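Local coordinates for protein kinase domain-containing protein (Chaetomium thermophilum, PDB 6Z3U), which is the CDK7-type kinase subunit of the CAK complex and probably transfers phosphate from ATP to other proteins, at residues K122-Q127 and Q166-V171; E141-R146 and A242-D247; G178-L183 and N224-A229; R149-I154 and A207-H212. One frame throughout, in Å; residues are numbered along the deposited sequence.

Contact 1. Residues K122-Q127 and Q166-V171; sequences KKIKVQ and QNLNLV
I124 and L170 lie on the same face of an antiparallel strand pair, and their side chains cross obliquely. I124 CD1 meets L170 CD1 at 3.5 Å. It also lies 3.9 Å from L168 CD2, so one methyl serves both leucines. CG1 of I124 is anti to the carbonyl carbon (chi1 -57°), which carries CD1 along the sheet toward L170. On the other face, K123 and N169 lie side by side and point the same way. N169 ND2 sits 3.4 Å from K123 CG, against the aliphatic chain. Further out, K123 crosses N167 at about a right angle. N167 OD1 receives a weak bond from Q127 NE2 (2.8 Å), and the two amide planes are 26° apart. Q127 OE1 is held by R376 of the cyclin chain. With an alanine here in place of N167 this acceptor is gone, and Q127 NE2 would probably lose its partner, the amide then relying on R376. Backbone bonds join K122 with L170 and I124 with L168; K123 and N169 form the non-hydrogen-bonded pair between them. The strands belong to the N-lobe sheet, between strands 104-111 and 157-162. Helix 136-148 covers L168 and L170 through L142. Its E141 forms a salt bridge with K122, a predicted ATP-binding residue, as in active kinases.

Contact 2. Residues E141-R146 and A242-D247; sequences ELKYLR and ARSFAD
Y144 lays CD2 of its ring against the methyl of A242, with CD2 to CB at 3.5 Å. The methyl meets the ring obliquely. Y144 CG is anti to the carbonyl carbon (chi1 -65°), and this points the ring out from helix 136-148 at the other segment. The hydroxyl then reaches S244. Y144 OH and S244 OG are 3.1 Å apart and hydrogen-bonded, and either could be the donor. S244 OG lies near the ring plane, at the edge. K143 runs beside the tyrosine as an extended chain, with CD 3.6 Å above one face of the ring. Its ammonium group comes within 3.7 Å of S244 OG, measured from NZ, but it is bound by the carbonyl of A146 of the cyclin chain. R243 starts its side chain away from the helix. Its NH1 turns back to S244 O at 3.0 Å, and the donor stands above the carbonyl plane. Strand 243-244 pairs with strand 216-217, whose I216 also touches Y144. The contact thus joins the helix known in kinases as C to the activation segment, just after the DFG motif. The helix also reaches the motif itself, from E141 OE2 to F239 N. The contact is buried. Across it a hydroxyl pair and a methyl-ring contact meet, with the K143 ammonium group beside them, which would probably polarise the hydroxyls.

Contact 3. Residues G178-L183 and N224-A229; sequences GDLEML and NNLLIA
Backbone bonds make the first link between G178-L183 and N224-A229. I228 N donates to G178 O at 2.8 Å, and L180 N gives a weak bond to L226 O. D179 and L227 form a single bridge between these bonds, with CA-H...O contacts at its sides. G178 has a positive phi, which favours glycine. Packing of side chains forms the second group. I228 CD1 meets L183 CD1 tip to tip at 3.9 Å. It also touches L180 CD1 at 4.0 Å, where the two chains cross at about a right angle. L180 CD2 and L226 CD1 close the row at 4.2 Å. E181 lies alongside N224, with E181 CB 3.6 Å from N224 N and the flat ends of the two side chains well twisted apart. No hydrogen bond joins these two side chains. Helix capping makes the third group. D179 is the N-cap of helix 180-185 and forms a capping box with M182. Its CG stands between the backbone N and the carbonyl carbon (chi1 55°), which turns OD1 back to the helix start. There OD1 accepts from M182 N at 3.0 Å, in a nearly straight bond (167°). An alanine at D179 would leave M182 N without its cap, and the first turn would probably fray more easily. L180 and L183 also touch W200 of helix 194-213. The site is the upper C-lobe of a protein kinase. N224 and N225 end the catalytic loop, and N225 ND2 bonds to the carbonyl of D220, the predicted proton acceptor.

Contact 4. Residues R149-I154 and A207-H212; sequences RGHPNI and AVWWCH
H151 and W210 both hold CG anti to the backbone N (chi1 -167° and -178°), and this brings their rings together in an offset stack. The imidazole and the five-membered ring of the indole have centroids 4.6 Å apart and planes at 17°. The side chains slide past each other in opposite directions. Each CB therefore sits over the other ring. H151 CB is 3.7 Å from the centroid of the W210 five-membered ring, and W210 CB is 4.0 Å from that of H151. P152 CD lies over the opposite face of the imidazole. N153 N donates to H151 ND1 at 3.2 Å, which helps fix the ring's rotation. I154 brings CG1 to the edge of the indole, 4.0 Å from W210 CD1. Its CD1 rests on A207 CB (3.8 Å) and C211 SG. W210 NE1 is bound by the carbonyl of L148, and N153 ND2 by E233 and V234. M9 of the RING-type chain packs on H151 and W210. H151-I154 is a type I turn in the loop between helix 136-148 and strand 157-162; its first three residues are the HPN motif of many kinases. It packs on helix 194-213, whose V208 touches helix 276-291.

In the fold
From the N terminus, residues 122-127 open contact 1, 141-146 open contact 2 and 149-154 open contact 4. Residues 166-171 then close contact 1 within the N-lobe sheet. Contact 1 therefore crosses contacts 2 and 4. Residues 178-183 open contact 3 beyond the hinge. Residues 207-212 close contact 4, and 224-229 close contact 3, so these two also cross. Contact 2 closes last, at 242-247, and its loop encloses both. Contacts 1 and 2 touch where helix 136-148 meets the sheet. Contacts 2 and 4 touch through F245 and H212. Contacts 2 and 4 tie N-lobe elements to the C-lobe, while contact 3 lies within the C-lobe.

Contact 1. Residues K122-Q127 and Q166-V171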
loop_
_atom_site.group_PDB
_atom_site.type_symbol
_atom_site.label_atom_id
_atom_site.label_comp_id
_atom_site.label_asym_id
_atom_site.label_seq_id
_atom_site.Cartn_x
_atom_site.Cartn_y
_atom_site.Cartn_z
ATOM N N LYS B 122 13.988 13.768 -2.245
ATOM C CA LYS B 122 14.246 12.893 -3.379
ATOM C C LYS B 122 13.351 13.338 -4.528
ATOM O O LYS B 122 12.121 13.268 -4.425
ATOM C CB LYS B 122 13.985 11.429 -3.029
ATOM C CG LYS B 122 14.251 10.469 -4.190
ATOM C CD LYS B 122 13.762 9.051 -3.913
ATOM C CE LYS B 122 14.661 8.314 -2.943
ATOM N NZ LYS B 122 14.216 6.902 -2.767
ATOM N N LYS B 123 13.963 13.804 -5.609
ATOM C CA LYS B 123 13.228 14.261 -6.784
ATOM C C LYS B 123 13.186 13.089 -7.753
ATOM O O LYS B 123 14.167 12.797 -8.441
ATOM C CB LYS B 123 13.878 15.488 -7.409
ATOM C CG LYS B 123 13.099 16.057 -8.586
ATOM C CD LYS B 123 13.487 17.500 -8.865
ATOM C CE LYS B 123 12.605 18.116 -9.938
ATOM N NZ LYS B 123 12.837 19.582 -10.078
ATOM N N ILE B 124 12.043 12.418 -7.796
ATOM C CA ILE B 124 11.852 11.265 -8.666
ATOM C C ILE B 124 11.544 11.780 -10.064
ATOM O O ILE B 124 10.578 12.525 -10.265
ATOM C CB ILE B 124 10.729 10.357 -8.150
ATOM C CG1 ILE B 124 11.019 9.911 -6.716
ATOM C CG2 ILE B 124 10.574 9.141 -9.055
ATOM C CD1 ILE B 124 9.840 9.246 -6.035
ATOM N N LYS B 125 12.364 11.393 -11.034
ATOM C CA LYS B 125 12.143 11.808 -12.414
ATOM C C LYS B 125 11.037 10.919 -12.961
ATOM O O LYS B 125 11.285 9.793 -13.401
ATOM C CB LYS B 125 13.424 11.699 -13.227
ATOM C CG LYS B 125 14.591 12.474 -12.631
ATOM C CD LYS B 125 15.788 12.508 -13.572
ATOM C CE LYS B 125 16.949 13.289 -12.970
ATOM N NZ LYS B 125 18.039 13.536 -13.956
ATOM N N VAL B 126 9.802 11.433 -12.920
ATOM C CA VAL B 126 8.635 10.664 -13.348
ATOM C C VAL B 126 8.857 10.052 -14.721
ATOM O O VAL B 126 8.282 9.003 -15.042
ATOM C CB VAL B 126 7.377 11.562 -13.311
ATOM C CG1 VAL B 126 6.521 11.392 -14.568
ATOM C CG2 VAL B 126 6.553 11.259 -12.062
ATOM N N GLN B 127 9.693 10.676 -15.549
ATOM C CA GLN B 127 10.045 10.144 -16.862
ATOM C C GLN B 127 11.481 9.635 -16.754
ATOM O O GLN B 127 12.435 10.415 -16.831
ATOM C CB GLN B 127 9.891 11.198 -17.958
ATOM C CG GLN B 127 10.544 12.557 -17.690
ATOM C CD GLN B 127 9.679 13.494 -16.865
ATOM O OE1 GLN B 127 8.451 13.476 -16.964
ATOM N NE2 GLN B 127 10.323 14.345 -16.071
ATOM N N GLN B 166 6.330 18.789 -13.352
ATOM C CA GLN B 166 5.515 17.576 -13.285
ATOM C C GLN B 166 6.335 16.372 -12.825
ATOM O O GLN B 166 6.155 15.252 -13.305
ATOM C CB GLN B 166 4.844 17.299 -14.630
ATOM C CG GLN B 166 4.003 18.463 -15.134
ATOM C CD GLN B 166 2.926 18.880 -14.146
ATOM O OE1 GLN B 166 2.085 18.073 -13.748
ATOM N NE2 GLN B 166 2.953 20.146 -13.741
ATOM N N ASN B 167 7.242 16.607 -11.884
ATOM C CA ASN B 167 8.032 15.552 -11.270
ATOM C C ASN B 167 7.564 15.321 -9.840
ATOM O O ASN B 167 6.960 16.191 -9.208
ATOM C CB ASN B 167 9.524 15.894 -11.287
ATOM C CG ASN B 167 10.219 15.395 -12.537
ATOM O OD1 ASN B 167 9.570 15.007 -13.510
ATOM N ND2 ASN B 167 11.546 15.391 -12.514
ATOM N N LEU B 168 7.848 14.125 -9.338
ATOM C CA LEU B 168 7.433 13.716 -8.003
ATOM C C LEU B 168 8.569 13.951 -7.016
ATOM O O LEU B 168 9.724 13.612 -7.298
ATOM C CB LEU B 168 7.021 12.246 -7.998
ATOM C CG LEU B 168 6.410 11.721 -6.700
ATOM C CD1 LEU B 168 5.128 12.467 -6.371
ATOM C CD2 LEU B 168 6.153 10.227 -6.804
ATOM N N ASN B 169 8.239 14.523 -5.863
ATOM C CA ASN B 169 9.225 14.846 -4.841
ATOM C C ASN B 169 8.820 14.208 -3.524
ATOM O O ASN B 169 7.663 14.317 -3.106
ATOM C CB ASN B 169 9.370 16.362 -4.665
ATOM C CG ASN B 169 9.810 17.056 -5.936
ATOM O OD1 ASN B 169 8.983 17.441 -6.759
ATOM N ND2 ASN B 169 11.119 17.217 -6.103
ATOM N N LEU B 170 9.774 13.545 -2.877
ATOM C CA LEU B 170 9.564 12.915 -1.581
ATOM C C LEU B 170 10.431 13.616 -0.545
ATOM O O LEU B 170 11.662 13.607 -0.653
ATOM C CB LEU B 170 9.911 11.430 -1.628
ATOM C CG LEU B 170 9.208 10.585 -2.686
ATOM C CD1 LEU B 170 9.605 9.125 -2.524
ATOM C CD2 LEU B 170 7.702 10.753 -2.606
ATOM N N VAL B 171 9.793 14.203 0.459
ATOM C CA VAL B 171 10.499 14.818 1.576
ATOM C C VAL B 171 10.678 13.736 2.632
ATOM O O VAL B 171 9.710 13.305 3.261
ATOM C CB VAL B 171 9.737 16.026 2.131
ATOM C CG1 VAL B 171 10.571 16.739 3.180
ATOM C CG2 VAL B 171 9.357 16.977 1.004
#

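Contact 2. Residues E141-R146 and A242-D247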
loop_
_atom_site.group_PDB
_atom_site.type_symbol
_atom_site.label_atom_id
_atom_site.label_comp_id
_atom_site.label_asym_id
_atom_site.label_seq_id
_atom_site.Cartn_x
_atom_site.Cartn_y
_atom_site.Cartn_z
ATOM N N GLU B 141 6.717 2.975 -3.249
ATOM C CA GLU B 141 7.262 3.821 -2.194
ATOM C C GLU B 141 6.211 4.802 -1.691
ATOM O O GLU B 141 6.040 4.986 -0.482
ATOM C CB GLU B 141 8.498 4.567 -2.703
ATOM C CG GLU B 141 9.726 3.686 -2.906
ATOM C CD GLU B 141 10.974 4.253 -2.252
ATOM O OE1 GLU B 141 11.550 5.214 -2.805
ATOM O OE2 GLU B 141 11.381 3.732 -1.191
ATOM N N LEU B 142 5.487 5.436 -2.613
ATOM C CA LEU B 142 4.486 6.422 -2.220
ATOM C C LEU B 142 3.407 5.795 -1.347
ATOM O O LEU B 142 2.927 6.419 -0.393
ATOM C CB LEU B 142 3.872 7.049 -3.471
ATOM C CG LEU B 142 3.414 8.505 -3.387
ATOM C CD1 LEU B 142 4.504 9.384 -2.804
ATOM C CD2 LEU B 142 3.014 9.003 -4.769
ATOM N N LYS B 143 3.011 4.561 -1.659
ATOM C CA LYS B 143 1.944 3.903 -0.917
ATOM C C LYS B 143 2.422 3.409 0.443
ATOM O O LYS B 143 1.822 3.733 1.473
ATOM C CB LYS B 143 1.393 2.736 -1.743
ATOM C CG LYS B 143 0.335 1.895 -1.039
ATOM C CD LYS B 143 -0.052 0.679 -1.881
ATOM C CE LYS B 143 -1.109 -0.171 -1.188
ATOM N NZ LYS B 143 -1.390 -1.433 -1.932
ATOM N N TYR B 144 3.504 2.631 0.468
ATOM C CA TYR B 144 3.855 1.893 1.676
ATOM C C TYR B 144 4.636 2.735 2.675
ATOM O O TYR B 144 4.516 2.511 3.886
ATOM C CB TYR B 144 4.638 0.638 1.298
ATOM C CG TYR B 144 3.810 -0.349 0.506
ATOM C CD1 TYR B 144 2.569 -0.770 0.971
ATOM C CD2 TYR B 144 4.254 -0.844 -0.710
ATOM C CE1 TYR B 144 1.801 -1.665 0.252
ATOM C CE2 TYR B 144 3.491 -1.740 -1.438
ATOM C CZ TYR B 144 2.266 -2.147 -0.951
ATOM O OH TYR B 144 1.502 -3.038 -1.669
ATOM N N LEU B 145 5.431 3.699 2.211
ATOM C CA LEU B 145 6.113 4.585 3.149
ATOM C C LEU B 145 5.106 5.390 3.963
ATOM O O LEU B 145 5.326 5.659 5.150
ATOM C CB LEU B 145 7.072 5.510 2.403
ATOM C CG LEU B 145 8.340 4.852 1.848
ATOM C CD1 LEU B 145 9.157 5.859 1.056
ATOM C CD2 LEU B 145 9.179 4.254 2.965
ATOM N N ARG B 146 3.993 5.785 3.342
ATOM C CA ARG B 146 2.935 6.456 4.089
ATOM C C ARG B 146 2.226 5.481 5.021
ATOM O O ARG B 146 1.846 5.843 6.140
ATOM C CB ARG B 146 1.938 7.092 3.120
ATOM C CG ARG B 146 0.702 7.680 3.782
ATOM C CD ARG B 146 1.068 8.768 4.776
ATOM N NE ARG B 146 -0.097 9.276 5.492
ATOM C CZ ARG B 146 -0.642 8.685 6.550
ATOM N NH1 ARG B 146 -0.136 7.551 7.020
ATOM N NH2 ARG B 146 -1.700 9.225 7.137
ATOM N N ALA B 242 8.179 -3.511 -2.563
ATOM C CA ALA B 242 7.267 -3.953 -1.521
ATOM C C ALA B 242 5.909 -4.319 -2.109
ATOM O O ALA B 242 5.556 -3.929 -3.227
ATOM C CB ALA B 242 7.096 -2.862 -0.464
ATOM N N ARG B 243 5.143 -5.085 -1.334
ATOM C CA ARG B 243 3.793 -5.456 -1.732
ATOM C C ARG B 243 3.004 -5.869 -0.499
ATOM O O ARG B 243 3.556 -6.440 0.446
ATOM C CB ARG B 243 3.815 -6.604 -2.750
ATOM C CG ARG B 243 2.496 -6.845 -3.465
ATOM C CD ARG B 243 2.223 -8.329 -3.643
ATOM N NE ARG B 243 1.174 -8.581 -4.629
ATOM C CZ ARG B 243 -0.130 -8.468 -4.388
ATOM N NH1 ARG B 243 -0.560 -8.100 -3.188
ATOM N NH2 ARG B 243 -1.007 -8.720 -5.352
ATOM N N SER B 244 1.707 -5.575 -0.523
ATOM C CA SER B 244 0.822 -5.987 0.555
ATOM C C SER B 244 0.626 -7.497 0.525
ATOM O O SER B 244 0.719 -8.138 -0.526
ATOM C CB SER B 244 -0.532 -5.289 0.438
ATOM O OG SER B 244 -0.411 -3.891 0.636
ATOM N N PHE B 245 0.333 -8.064 1.691
ATOM C CA PHE B 245 0.072 -9.495 1.784
ATOM C C PHE B 245 -1.019 -9.904 0.802
ATOM O O PHE B 245 -2.146 -9.404 0.865
ATOM C CB PHE B 245 -0.339 -9.868 3.209
ATOM C CG PHE B 245 0.789 -9.840 4.201
ATOM C CD1 PHE B 245 2.025 -9.311 3.868
ATOM C CD2 PHE B 245 0.612 -10.363 5.470
ATOM C CE1 PHE B 245 3.056 -9.294 4.787
ATOM C CE2 PHE B 245 1.639 -10.353 6.391
ATOM C CZ PHE B 245 2.862 -9.817 6.049
ATOM N N ALA B 246 -0.680 -10.820 -0.100
ATOM C CA ALA B 246 -1.642 -11.292 -1.084
ATOM C C ALA B 246 -2.663 -12.221 -0.439
ATOM O O ALA B 246 -2.387 -12.889 0.560
ATOM C CB ALA B 246 -0.927 -12.018 -2.220
ATOM N N ASP B 247 -3.853 -12.259 -1.022
ATOM C CA ASP B 247 -4.882 -13.171 -0.556
ATOM C C ASP B 247 -4.593 -14.585 -1.046
ATOM O O ASP B 247 -3.762 -14.789 -1.935
ATOM C CB ASP B 247 -6.251 -12.719 -1.048
ATOM C CG ASP B 247 -6.783 -11.530 -0.275
ATOM O OD1 ASP B 247 -6.120 -11.106 0.693
ATOM O OD2 ASP B 247 -7.874 -11.030 -0.625
#

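Contact 3. Residues G178-L183 and N224-A229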
loop_
_atom_site.group_PDB
_atom_site.type_symbol
_atom_site.label_atom_id
_atom_site.label_comp_id
_atom_site.label_asym_id
_atom_site.label_seq_id
_atom_site.Cartn_x
_atom_site.Cartn_y
_atom_site.Cartn_z
ATOM N N GLY B 178 24.983 7.397 6.398
ATOM C CA GLY B 178 25.151 6.360 5.401
ATOM C C GLY B 178 24.280 5.146 5.633
ATOM O O GLY B 178 23.133 5.270 6.069
ATOM N N ASP B 179 24.817 3.963 5.338
ATOM C CA ASP B 179 24.085 2.713 5.475
ATOM C C ASP B 179 24.996 1.670 6.111
ATOM O O ASP B 179 26.159 1.937 6.429
ATOM C CB ASP B 179 23.547 2.245 4.117
ATOM C CG ASP B 179 24.634 2.134 3.068
ATOM O OD1 ASP B 179 25.658 1.466 3.333
ATOM O OD2 ASP B 179 24.461 2.710 1.972
ATOM N N LEU B 180 24.455 0.466 6.296
ATOM C CA LEU B 180 25.193 -0.601 6.957
ATOM C C LEU B 180 26.166 -1.317 6.030
ATOM O O LEU B 180 27.107 -1.949 6.518
ATOM C CB LEU B 180 24.218 -1.619 7.549
ATOM C CG LEU B 180 24.426 -1.972 9.020
ATOM C CD1 LEU B 180 24.371 -0.734 9.890
ATOM C CD2 LEU B 180 23.379 -2.980 9.466
ATOM N N GLU B 181 25.953 -1.255 4.714
ATOM C CA GLU B 181 26.882 -1.905 3.798
ATOM C C GLU B 181 28.253 -1.253 3.869
ATOM O O GLU B 181 29.276 -1.939 3.972
ATOM C CB GLU B 181 26.345 -1.849 2.369
ATOM C CG GLU B 181 27.071 -2.787 1.416
ATOM C CD GLU B 181 27.304 -2.170 0.052
ATOM O OE1 GLU B 181 26.616 -2.576 -0.913
ATOM O OE2 GLU B 181 28.165 -1.270 -0.048
ATOM N N MET B 182 28.294 0.080 3.828
ATOM C CA MET B 182 29.577 0.773 3.814
ATOM C C MET B 182 30.332 0.584 5.123
ATOM O O MET B 182 31.568 0.565 5.123
ATOM C CB MET B 182 29.368 2.259 3.520
ATOM C CG MET B 182 28.436 2.975 4.484
ATOM S SD MET B 182 28.125 4.695 4.017
ATOM C CE MET B 182 27.661 4.532 2.292
ATOM N N LEU B 183 29.623 0.442 6.243
ATOM C CA LEU B 183 30.301 0.101 7.487
ATOM C C LEU B 183 30.914 -1.291 7.397
ATOM O O LEU B 183 32.080 -1.496 7.754
ATOM C CB LEU B 183 29.327 0.179 8.661
ATOM C CG LEU B 183 28.822 1.560 9.077
ATOM C CD1 LEU B 183 28.100 1.458 10.413
ATOM C CD2 LEU B 183 29.948 2.568 9.159
ATOM N N ASN B 224 22.817 -2.350 2.022
ATOM C CA ASN B 224 22.820 -0.999 1.472
ATOM C C ASN B 224 21.438 -0.360 1.443
ATOM O O ASN B 224 21.332 0.818 1.088
ATOM C CB ASN B 224 23.413 -0.999 0.062
ATOM C CG ASN B 224 22.741 -1.995 -0.851
ATOM O OD1 ASN B 224 22.972 -3.200 -0.747
ATOM N ND2 ASN B 224 21.910 -1.501 -1.759
ATOM N N ASN B 225 20.384 -1.099 1.785
ATOM C CA ASN B 225 19.055 -0.528 1.962
ATOM C C ASN B 225 18.740 -0.243 3.424
ATOM O O ASN B 225 17.582 0.029 3.758
ATOM C CB ASN B 225 17.993 -1.463 1.375
ATOM C CG ASN B 225 17.999 -1.475 -0.143
ATOM O OD1 ASN B 225 18.539 -0.572 -0.786
ATOM N ND2 ASN B 225 17.390 -2.503 -0.724
ATOM N N LEU B 226 19.740 -0.310 4.300
ATOM C CA LEU B 226 19.596 -0.011 5.724
ATOM C C LEU B 226 20.348 1.288 6.011
ATOM O O LEU B 226 21.553 1.283 6.256
ATOM C CB LEU B 226 20.121 -1.167 6.577
ATOM C CG LEU B 226 19.330 -2.470 6.446
ATOM C CD1 LEU B 226 20.098 -3.648 7.005
ATOM C CD2 LEU B 226 18.000 -2.325 7.159
ATOM N N LEU B 227 19.622 2.403 5.977
ATOM C CA LEU B 227 20.211 3.713 6.198
ATOM C C LEU B 227 20.290 4.018 7.693
ATOM O O LEU B 227 19.560 3.450 8.509
ATOM C CB LEU B 227 19.393 4.779 5.477
ATOM C CG LEU B 227 19.053 4.443 4.023
ATOM C CD1 LEU B 227 18.410 5.629 3.335
ATOM C CD2 LEU B 227 20.297 4.007 3.261
ATOM N N ILE B 228 21.192 4.934 8.046
ATOM C CA ILE B 228 21.530 5.221 9.437
ATOM C C ILE B 228 21.259 6.693 9.721
ATOM O O ILE B 228 21.727 7.568 8.984
ATOM C CB ILE B 228 23.000 4.883 9.742
ATOM C CG1 ILE B 228 23.359 3.497 9.202
ATOM C CG2 ILE B 228 23.242 4.904 11.242
ATOM C CD1 ILE B 228 24.835 3.185 9.268
ATOM N N ALA B 229 20.521 6.962 10.795
ATOM C CA ALA B 229 20.205 8.325 11.189
ATOM C C ALA B 229 21.378 8.967 11.930
ATOM O O ALA B 229 22.372 8.319 12.268
ATOM C CB ALA B 229 18.953 8.349 12.065
#

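Contact 4. Residues R149-I154 and A207-H212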
loop_
_atom_site.group_PDB
_atom_site.type_symbol
_atom_site.label_atom_id
_atom_site.label_comp_id
_atom_site.label_asym_id
_atom_site.label_seq_id
_atom_site.Cartn_x
_atom_site.Cartn_y
_atom_site.Cartn_z
ATOM N N ARG B 149 4.459 4.761 8.086
ATOM C CA ARG B 149 4.942 5.937 8.795
ATOM C C ARG B 149 4.638 5.840 10.283
ATOM O O ARG B 149 3.563 5.393 10.690
ATOM C CB ARG B 149 4.290 7.183 8.190
ATOM C CG ARG B 149 3.217 7.855 9.039
ATOM C CD ARG B 149 2.693 9.054 8.274
ATOM N NE ARG B 149 3.204 10.322 8.773
ATOM C CZ ARG B 149 2.872 11.502 8.262
ATOM N NH1 ARG B 149 2.066 11.566 7.209
ATOM N NH2 ARG B 149 3.374 12.615 8.778
ATOM N N GLY B 150 5.610 6.251 11.096
ATOM C CA GLY B 150 5.478 6.274 12.539
ATOM C C GLY B 150 6.453 5.383 13.277
ATOM O O GLY B 150 6.624 5.550 14.493
ATOM N N HIS B 151 7.104 4.443 12.592
ATOM C CA HIS B 151 7.987 3.561 13.347
ATOM C C HIS B 151 9.419 4.087 13.310
ATOM O O HIS B 151 9.861 4.610 12.284
ATOM C CB HIS B 151 7.947 2.146 12.780
ATOM C CG HIS B 151 8.570 1.122 13.679
ATOM N ND1 HIS B 151 9.884 0.725 13.560
ATOM C CD2 HIS B 151 8.056 0.418 14.713
ATOM C CE1 HIS B 151 10.152 -0.181 14.483
ATOM N NE2 HIS B 151 9.060 -0.387 15.196
ATOM N N PRO B 152 10.175 3.960 14.408
ATOM C CA PRO B 152 11.507 4.586 14.452
ATOM C C PRO B 152 12.534 3.933 13.542
ATOM O O PRO B 152 13.563 4.557 13.258
ATOM C CB PRO B 152 11.919 4.447 15.927
ATOM C CG PRO B 152 10.668 4.077 16.664
ATOM C CD PRO B 152 9.830 3.324 15.691
ATOM N N ASN B 153 12.306 2.697 13.096
ATOM C CA ASN B 153 13.255 1.983 12.249
ATOM C C ASN B 153 12.780 1.877 10.802
ATOM O O ASN B 153 13.269 1.023 10.054
ATOM C CB ASN B 153 13.522 0.595 12.827
ATOM C CG ASN B 153 14.092 0.655 14.227
ATOM O OD1 ASN B 153 13.451 0.232 15.189
ATOM N ND2 ASN B 153 15.302 1.187 14.349
ATOM N N ILE B 154 11.836 2.721 10.394
ATOM C CA ILE B 154 11.412 2.832 9.004
ATOM C C ILE B 154 11.604 4.282 8.583
ATOM O O ILE B 154 11.180 5.199 9.296
ATOM C CB ILE B 154 9.947 2.402 8.807
ATOM C CG1 ILE B 154 9.722 0.972 9.309
ATOM C CG2 ILE B 154 9.564 2.505 7.334
ATOM C CD1 ILE B 154 10.294 -0.099 8.409
ATOM N N ALA B 207 12.007 -3.396 12.382
ATOM C CA ALA B 207 11.511 -2.848 11.124
ATOM C C ALA B 207 10.719 -3.894 10.351
ATOM O O ALA B 207 9.590 -3.639 9.919
ATOM C CB ALA B 207 12.675 -2.323 10.286
ATOM N N VAL B 208 11.291 -5.087 10.176
ATOM C CA VAL B 208 10.578 -6.130 9.446
ATOM C C VAL B 208 9.359 -6.593 10.231
ATOM O O VAL B 208 8.325 -6.929 9.642
ATOM C CB VAL B 208 11.520 -7.302 9.122
ATOM C CG1 VAL B 208 10.774 -8.402 8.395
ATOM C CG2 VAL B 208 12.678 -6.819 8.282
ATOM N N TRP B 209 9.446 -6.618 11.562
ATOM C CA TRP B 209 8.264 -6.934 12.355
ATOM C C TRP B 209 7.157 -5.923 12.095
ATOM O O TRP B 209 5.991 -6.296 11.921
ATOM C CB TRP B 209 8.613 -6.969 13.841
ATOM C CG TRP B 209 7.402 -7.006 14.732
ATOM C CD1 TRP B 209 6.678 -8.106 15.090
ATOM C CD2 TRP B 209 6.773 -5.888 15.370
ATOM N NE1 TRP B 209 5.641 -7.742 15.914
ATOM C CE2 TRP B 209 5.677 -6.385 16.100
ATOM C CE3 TRP B 209 7.033 -4.514 15.394
ATOM C CZ2 TRP B 209 4.841 -5.558 16.846
ATOM C CZ3 TRP B 209 6.203 -3.695 16.134
ATOM C CH2 TRP B 209 5.120 -4.219 16.850
ATOM N N TRP B 210 7.505 -4.635 12.045
ATOM C CA TRP B 210 6.499 -3.605 11.814
ATOM C C TRP B 210 5.913 -3.708 10.411
ATOM O O TRP B 210 4.711 -3.488 10.216
ATOM C CB TRP B 210 7.107 -2.226 12.048
ATOM C CG TRP B 210 6.137 -1.112 11.882
ATOM C CD1 TRP B 210 6.210 -0.094 10.982
ATOM C CD2 TRP B 210 4.931 -0.907 12.626
ATOM N NE1 TRP B 210 5.130 0.742 11.124
ATOM C CE2 TRP B 210 4.330 0.265 12.127
ATOM C CE3 TRP B 210 4.305 -1.598 13.668
ATOM C CZ2 TRP B 210 3.132 0.762 12.634
ATOM C CZ3 TRP B 210 3.116 -1.103 14.170
ATOM C CH2 TRP B 210 2.543 0.066 13.653
ATOM N N CYS B 211 6.745 -4.037 9.421
ATOM C CA CYS B 211 6.233 -4.249 8.073
ATOM C C CYS B 211 5.185 -5.352 8.064
ATOM O O CYS B 211 4.074 -5.170 7.553
ATOM C CB CYS B 211 7.379 -4.602 7.126
ATOM S SG CYS B 211 8.484 -3.235 6.741
ATOM N N HIS B 212 5.521 -6.506 8.640
ATOM C CA HIS B 212 4.587 -7.625 8.637
ATOM C C HIS B 212 3.395 -7.359 9.543
ATOM O O HIS B 212 2.285 -7.822 9.254
ATOM C CB HIS B 212 5.315 -8.901 9.053
ATOM C CG HIS B 212 6.412 -9.298 8.116
ATOM N ND1 HIS B 212 7.208 -10.403 8.324
ATOM C CD2 HIS B 212 6.846 -8.734 6.965
ATOM C CE1 HIS B 212 8.084 -10.503 7.341
ATOM N NE2 HIS B 212 7.887 -9.503 6.503
#